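BH2414 protein (PDB 3ON1) is of unknown function but belongs to the ribosomal protein L7Ae/L30e/S12e/Gadd45 family, so it may bind RNA as many relatives do. Local coordinates at residues 34-39 and 87-92; 8-13 and 93-98; 38-43 and 61-66. All coordinates share one frame; numbering follows the deposited sequence. Where two conformers were deposited one is given.

Interaction 1. Residues 34-39 and 87-92; sequences QVTLVI and KDAGFS
Val35 and Lys87 bring their CA atoms to within 4.6 Å of each other, and further along, Leu37 CA lies 5.2 Å from Ser92 CA. Between these points the two backbones change character: 34-39 straightens into strand 37-41, whereas 87-92 turns at Asp88 into helix 89-100. At the near end a backbone oxygen is the focus: Lys87 CA makes a CA-H...O contact with Gln34 O at 3.3 Å, and the CB and CG of the lysine lie beside the same oxygen. A water between the two segments can donate to Gln34 O and, weakly, to Lys87 O.

The side chains meet through two hydroxyls. Thr36 OG1 and Ser92 OG share a hydrogen bond of 2.8 Å in which either may be the donor. With chi1 at 40°, the threonine hydroxyl sits between its own backbone N and carbonyl carbon, turned to the first helical turn. A second water, 2.7 Å from Thr36 OG1, donates weakly to Lys87 O, so the threonine hydroxyl meets both a side chain and a water. Beside this polar pair, Leu37 lays its CB 3.4 Å from Ser92 OG and its CD2 3.5 Å from Ser92 O, giving the serine an apolar flank. The helix start is itself secured by Asp88, the N-cap, whose OD2 accepts from Phe91 N at 3.0 Å through its anti lone pair.

The case illustrates how the first turn of a helix can rest on the lead-in to a strand next to the one it has just left. Thr36 and Leu37 bond through their backbones to Val86 of strand 83-86, which Ser92 also touches. Val35 packs on Ala29 and Val30 of helix 23-31, while Phe91 reaches over to helix 5-15.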
# COMPACT_ATOMS: atom_id res chain seq x y z
N GLN A 34 12.09 0.78 4.85
CA GLN A 34 11.44 2.08 4.75
C GLN A 34 9.92 2.01 4.68
O GLN A 34 9.25 3.04 4.72
CB GLN A 34 11.97 2.82 3.52
CG GLN A 34 13.47 3.04 3.52
CD GLN A 34 13.98 3.63 2.22
OE1 GLN A 34 13.44 3.35 1.15
NE2 GLN A 34 15.03 4.44 2.32
N VAL A 35 9.39 0.79 4.58
CA VAL A 35 7.94 0.57 4.39
C VAL A 35 7.39 -0.38 5.46
O VAL A 35 7.98 -1.43 5.72
CB VAL A 35 7.64 0.05 2.95
CG1 VAL A 35 6.26 -0.58 2.84
CG2 VAL A 35 7.76 1.20 1.96
N THR A 36 6.28 0.01 6.09
CA THR A 36 5.70 -0.79 7.17
C THR A 36 4.32 -1.38 6.85
O THR A 36 3.73 -2.08 7.67
CB THR A 36 5.66 -0.02 8.51
OG1 THR A 36 5.31 1.36 8.29
CG2 THR A 36 7.02 -0.11 9.19
N LEU A 37 3.81 -1.08 5.65
CA LEU A 37 2.58 -1.69 5.15
C LEU A 37 2.57 -1.59 3.64
O LEU A 37 2.93 -0.55 3.08
CB LEU A 37 1.32 -1.00 5.72
CG LEU A 37 -0.05 -1.34 5.11
CD1 LEU A 37 -0.49 -2.77 5.44
CD2 LEU A 37 -1.11 -0.37 5.58
N VAL A 38 2.15 -2.67 2.99
CA VAL A 38 1.93 -2.65 1.55
C VAL A 38 0.45 -2.87 1.27
O VAL A 38 -0.17 -3.77 1.83
CB VAL A 38 2.81 -3.69 0.82
CG1 VAL A 38 2.43 -3.79 -0.66
CG2 VAL A 38 4.28 -3.32 0.96
N ILE A 39 -0.11 -1.99 0.44
CA ILE A 39 -1.48 -2.13 -0.03
C ILE A 39 -1.44 -2.49 -1.50
O ILE A 39 -0.84 -1.79 -2.31
CB ILE A 39 -2.29 -0.84 0.21
CG1 ILE A 39 -2.47 -0.61 1.72
CG2 ILE A 39 -3.64 -0.91 -0.50
CD1 ILE A 39 -2.94 0.79 2.09
N LYS A 87 5.17 4.59 4.32
CA LYS A 87 6.48 4.89 4.90
C LYS A 87 6.42 5.34 6.35
O LYS A 87 7.46 5.51 7.00
CB LYS A 87 7.21 5.96 4.09
CG LYS A 87 7.48 5.58 2.64
CD LYS A 87 8.53 6.46 1.99
CE LYS A 87 8.11 7.91 1.95
NZ LYS A 87 9.00 8.69 1.05
N ASP A 88 5.21 5.54 6.86
CA ASP A 88 5.02 6.01 8.22
C ASP A 88 4.33 4.92 9.03
O ASP A 88 3.22 4.50 8.69
CB ASP A 88 4.19 7.30 8.24
CG ASP A 88 3.99 7.84 9.64
OD1 ASP A 88 4.87 8.57 10.14
OD2 ASP A 88 2.94 7.53 10.25
N ALA A 89 4.99 4.48 10.10
CA ALA A 89 4.48 3.39 10.94
C ALA A 89 3.10 3.66 11.54
O ALA A 89 2.29 2.75 11.66
CB ALA A 89 5.49 3.02 12.04
N GLY A 90 2.85 4.91 11.94
CA GLY A 90 1.53 5.29 12.48
C GLY A 90 0.42 5.14 11.45
O GLY A 90 -0.63 4.56 11.74
N PHE A 91 0.65 5.65 10.25
CA PHE A 91 -0.30 5.45 9.15
C PHE A 91 -0.46 3.96 8.83
O PHE A 91 -1.58 3.49 8.61
CB PHE A 91 0.16 6.22 7.91
CG PHE A 91 -0.33 7.64 7.84
CD1 PHE A 91 -1.61 7.92 7.38
CD2 PHE A 91 0.49 8.70 8.22
CE1 PHE A 91 -2.07 9.22 7.30
CE2 PHE A 91 0.03 10.02 8.14
CZ PHE A 91 -1.25 10.28 7.68
N SER A 92 0.64 3.22 8.81
CA SER A 92 0.59 1.79 8.51
C SER A 92 -0.32 1.05 9.49
O SER A 92 -1.15 0.25 9.07
CB SER A 92 1.99 1.18 8.49
OG SER A 92 2.72 1.66 7.39
O HOH W 1 10.35 5.55 5.37
O HOH W 2 7.60 2.72 7.80

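Interaction 2. Residues 8-13 and 93-98; sequences SLLGLA and RKLAAL
Leu9 pushes one methyl, CD2, into a hollow on helix 89-100. Lys94 CG forms one wall, 3.5 Å from that methyl; Leu95 CD2 forms another at 3.9 Å and Leu98 CD1 a third at 4.0 Å. Phe91, one turn earlier, also touches Leu9, so the leucine is placed much as a knob in a hole. Its CG stands anti to the backbone N (chi1 -168°), which carries the methyl out towards helix 89-100. The lysine crosses Leu9 at about a right angle, lending only its aliphatic base before its chain leads away.

The return bump is Leu95. It wedges between Leu9 and Leu10, with CD2 3.9 Å from Leu10 N and CD1 4.0 Å from Leu10 CD1, and so fills the dip between two successive side chains. With an alanine here the two methyls would be gone, which would probably open a gap between Leu9 and Leu10 and leave both less firmly held.

No hydrogen bond joins the helices; their segments run nearly antiparallel at 164°, the segment axes coming within 10.5 Å. Pairing the first and last helices of the chain over one face of the sheet is in keeping with the alpha-beta-alpha sandwich of the L7Ae family.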
# COMPACT_ATOMS: atom_id res chain seq x y z
N SER A 8 -9.76 7.75 2.71
CA SER A 8 -9.54 9.12 3.15
C SER A 8 -8.19 9.26 3.84
O SER A 8 -7.44 10.20 3.57
CB SER A 8 -10.66 9.57 4.09
OG SER A 8 -10.39 10.86 4.61
N LEU A 9 -7.88 8.32 4.73
CA LEU A 9 -6.61 8.32 5.45
C LEU A 9 -5.41 8.15 4.50
O LEU A 9 -4.36 8.77 4.70
CB LEU A 9 -6.59 7.25 6.54
CG LEU A 9 -5.42 7.38 7.52
CD1 LEU A 9 -5.50 8.69 8.31
CD2 LEU A 9 -5.36 6.19 8.45
N LEU A 10 -5.59 7.33 3.47
CA LEU A 10 -4.57 7.14 2.44
C LEU A 10 -4.26 8.48 1.74
O LEU A 10 -3.09 8.78 1.46
CB LEU A 10 -5.03 6.07 1.45
CG LEU A 10 -4.02 5.33 0.56
CD1 LEU A 10 -2.90 4.69 1.38
CD2 LEU A 10 -4.75 4.29 -0.26
N GLY A 11 -5.30 9.27 1.50
CA GLY A 11 -5.16 10.62 0.95
C GLY A 11 -4.32 11.53 1.82
O GLY A 11 -3.47 12.28 1.32
N LEU A 12 -4.54 11.47 3.13
CA LEU A 12 -3.72 12.24 4.07
C LEU A 12 -2.27 11.78 4.07
O LEU A 12 -1.36 12.60 4.19
CB LEU A 12 -4.31 12.19 5.48
CG LEU A 12 -5.72 12.77 5.65
CD1 LEU A 12 -6.07 12.81 7.13
CD2 LEU A 12 -5.86 14.16 5.05
N ALA A 13 -2.05 10.46 3.95
CA ALA A 13 -0.70 9.91 3.86
C ALA A 13 0.02 10.43 2.62
O ALA A 13 1.20 10.77 2.67
CB ALA A 13 -0.74 8.38 3.87
N ARG A 93 -0.14 1.32 10.79
CA ARG A 93 -0.93 0.67 11.83
C ARG A 93 -2.41 0.96 11.64
O ARG A 93 -3.23 0.05 11.58
CB ARG A 93 -0.48 1.12 13.23
CG ARG A 93 0.72 0.36 13.78
CD ARG A 93 0.89 0.55 15.28
NE ARG A 93 1.01 1.96 15.63
CZ ARG A 93 2.15 2.63 15.63
NH1 ARG A 93 3.28 2.02 15.32
NH2 ARG A 93 2.17 3.92 15.96
N LYS A 94 -2.73 2.25 11.49
CA LYS A 94 -4.12 2.69 11.39
C LYS A 94 -4.80 2.20 10.10
O LYS A 94 -5.95 1.75 10.15
CB LYS A 94 -4.20 4.22 11.52
CG LYS A 94 -5.62 4.77 11.64
CD LYS A 94 -6.31 4.24 12.88
CE LYS A 94 -7.42 5.17 13.33
NZ LYS A 94 -7.92 4.73 14.64
N LEU A 95 -4.09 2.28 8.98
CA LEU A 95 -4.64 1.78 7.72
C LEU A 95 -4.95 0.29 7.81
O LEU A 95 -6.00 -0.16 7.38
CB LEU A 95 -3.70 2.07 6.55
CG LEU A 95 -3.63 3.53 6.09
CD1 LEU A 95 -2.37 3.77 5.28
CD2 LEU A 95 -4.88 3.95 5.32
N ALA A 96 -4.03 -0.48 8.40
CA ALA A 96 -4.22 -1.92 8.55
C ALA A 96 -5.43 -2.22 9.43
O ALA A 96 -6.25 -3.08 9.10
CB ALA A 96 -2.96 -2.58 9.12
N ALA A 97 -5.57 -1.49 10.54
CA ALA A 97 -6.70 -1.65 11.45
C ALA A 97 -8.03 -1.37 10.75
O ALA A 97 -9.00 -2.10 10.94
CB ALA A 97 -6.54 -0.77 12.68
N LEU A 98 -8.05 -0.32 9.93
CA LEU A 98 -9.26 0.07 9.21
C LEU A 98 -9.65 -0.98 8.17
O LEU A 98 -10.82 -1.36 8.06
CB LEU A 98 -9.08 1.44 8.56
CG LEU A 98 -9.11 2.65 9.50
CD1 LEU A 98 -8.61 3.89 8.77
CD2 LEU A 98 -10.50 2.88 10.07

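Interaction 3. Residues 38-43 and 61-66; sequences VILSSD and IPVKVV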
# COMPACT_ATOMS: atom_id res chain seq x y z
N VAL A 38 2.15 -2.67 2.99
CA VAL A 38 1.93 -2.65 1.55
C VAL A 38 0.45 -2.87 1.27
O VAL A 38 -0.17 -3.77 1.83
CB VAL A 38 2.81 -3.69 0.82
CG1 VAL A 38 2.43 -3.79 -0.66
CG2 VAL A 38 4.28 -3.32 0.96
N ILE A 39 -0.11 -1.99 0.44
CA ILE A 39 -1.48 -2.13 -0.03
C ILE A 39 -1.44 -2.49 -1.50
O ILE A 39 -0.84 -1.79 -2.31
CB ILE A 39 -2.29 -0.84 0.21
CG1 ILE A 39 -2.47 -0.61 1.72
CG2 ILE A 39 -3.64 -0.91 -0.50
CD1 ILE A 39 -2.94 0.79 2.09
N LEU A 40 -2.08 -3.61 -1.84
CA LEU A 40 -2.14 -4.08 -3.21
C LEU A 40 -3.56 -3.98 -3.72
O LEU A 40 -4.49 -4.38 -3.04
CB LEU A 40 -1.73 -5.55 -3.29
CG LEU A 40 -0.28 -5.99 -3.14
CD1 LEU A 40 -0.24 -7.50 -3.08
CD2 LEU A 40 0.53 -5.47 -4.30
N SER A 41 -3.73 -3.44 -4.92
CA SER A 41 -5.03 -3.45 -5.57
C SER A 41 -5.51 -4.88 -5.80
O SER A 41 -4.70 -5.74 -6.17
CB SER A 41 -4.96 -2.72 -6.91
OG SER A 41 -6.20 -2.84 -7.59
N SER A 42 -6.80 -5.12 -5.60
CA SER A 42 -7.39 -6.42 -5.97
C SER A 42 -7.17 -6.76 -7.45
O SER A 42 -7.15 -7.94 -7.82
CB SER A 42 -8.88 -6.47 -5.64
OG SER A 42 -9.10 -6.31 -4.25
N ASP A 43 -6.98 -5.71 -8.25
CA ASP A 43 -6.76 -5.79 -9.70
C ASP A 43 -5.36 -6.18 -10.09
O ASP A 43 -5.13 -6.56 -11.24
CB ASP A 43 -7.01 -4.42 -10.32
CG ASP A 43 -8.45 -4.11 -10.44
OD1 ASP A 43 -8.79 -2.91 -10.43
OD2 ASP A 43 -9.25 -5.06 -10.55
N ILE A 61 6.20 -7.80 6.88
CA ILE A 61 5.48 -6.56 6.63
C ILE A 61 4.07 -6.94 6.19
O ILE A 61 3.89 -7.73 5.26
CB ILE A 61 6.19 -5.72 5.53
CG1 ILE A 61 7.61 -5.32 5.97
CG2 ILE A 61 5.38 -4.48 5.17
CD1 ILE A 61 7.69 -4.54 7.27
N PRO A 62 3.04 -6.37 6.86
CA PRO A 62 1.67 -6.68 6.46
C PRO A 62 1.38 -6.25 5.02
O PRO A 62 1.88 -5.21 4.56
CB PRO A 62 0.82 -5.89 7.46
CG PRO A 62 1.72 -4.85 7.99
CD PRO A 62 3.08 -5.49 8.04
N VAL A 63 0.60 -7.07 4.33
CA VAL A 63 0.13 -6.78 2.97
C VAL A 63 -1.38 -6.90 2.97
O VAL A 63 -1.93 -7.92 3.41
CB VAL A 63 0.71 -7.77 1.92
CG1 VAL A 63 0.17 -7.45 0.52
CG2 VAL A 63 2.22 -7.74 1.91
N LYS A 64 -2.04 -5.86 2.48
CA LYS A 64 -3.49 -5.90 2.32
C LYS A 64 -3.82 -5.90 0.84
O LYS A 64 -3.18 -5.20 0.06
CB LYS A 64 -4.18 -4.72 3.01
CG LYS A 64 -3.86 -4.58 4.50
CD LYS A 64 -4.28 -5.81 5.29
CE LYS A 64 -3.67 -5.77 6.68
NZ LYS A 64 -3.90 -7.06 7.40
N VAL A 65 -4.79 -6.72 0.46
CA VAL A 65 -5.29 -6.73 -0.92
C VAL A 65 -6.70 -6.15 -0.89
O VAL A 65 -7.61 -6.78 -0.37
CB VAL A 65 -5.25 -8.14 -1.54
CG1 VAL A 65 -5.79 -8.10 -2.97
CG2 VAL A 65 -3.84 -8.70 -1.51
N VAL A 66 -6.85 -4.95 -1.45
CA VAL A 66 -8.11 -4.19 -1.33
C VAL A 66 -8.43 -3.33 -2.54
O VAL A 66 -7.53 -2.99 -3.32
CB VAL A 66 -8.10 -3.26 -0.08
CG1 VAL A 66 -8.30 -4.05 1.19
CG2 VAL A 66 -6.83 -2.43 -0.03
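Leu40 leans diagonally across the neighbouring strand, its CD1 meeting Val63 CG1 at 3.6 Å and Val65 CG2 at 4.1 Å. It thus bridges the two valines on their shared face of the sheet rather than facing one of them, because chi1 of -73° swings CG to the side of its backbone N. Val38 rises from the same face of the sheet, and its CB faces Val63 CG2. On the other face Ile39 and Val66 meet at an angle, CG2 to CG2, at 3.6 Å. Lys64 shares the face of Ile39, but its chain bends away, and its NZ forms a salt bridge with Asp100.

These orientations follow from parallel strands in regular register, Val38 beside Val63 and Leu40 beside Val65. The central bonds are short and straight: Leu40 N donates to Lys64 O at 2.7 Å, and Val66 N to Leu40 O at 2.9 Å. The last is bent, with Ser42 N reaching Val66 O at 3.2 Å from above the carbonyl plane. Close by, Ser41 OG accepts from Asp43 N at 3.0 Å, an ST turn.

The two strands belong to a beta-alpha-beta crossover, whose linking helix 46-59 packs on Val38, Leu40 and Val63 through Leu52, Leu53 and Cys56. Helix 89-100 meets Lys64 and Val66 on the other face, and strand 83-86 bonds to Ile39 along the far edge of 37-41.

How the interactions relate
Strand 37-41 links interactions 1 and 3, which share Val38 and Ile39 and whose centres lie about 12 Å apart. Helix 89-100 does the same for interactions 1 and 2, whose centres are about 9 Å apart. Leu37 CD2 packs 3.7 Å from Leu95 CB, and Ile39 CD1 lies 4.0 Å from Leu10 CD1, so the helix pair lies directly against side chains of strand 37-41. Towards interaction 3, Leu37 CD1 comes 3.5 Å from Pro62 O. Interactions 2 and 3 are about 13 Å apart between centres, and Ala96 still touches Lys64. No ligand accompanies these contacts; together they join strands 37-41 and 63-66 with helices 5-15 and 89-100.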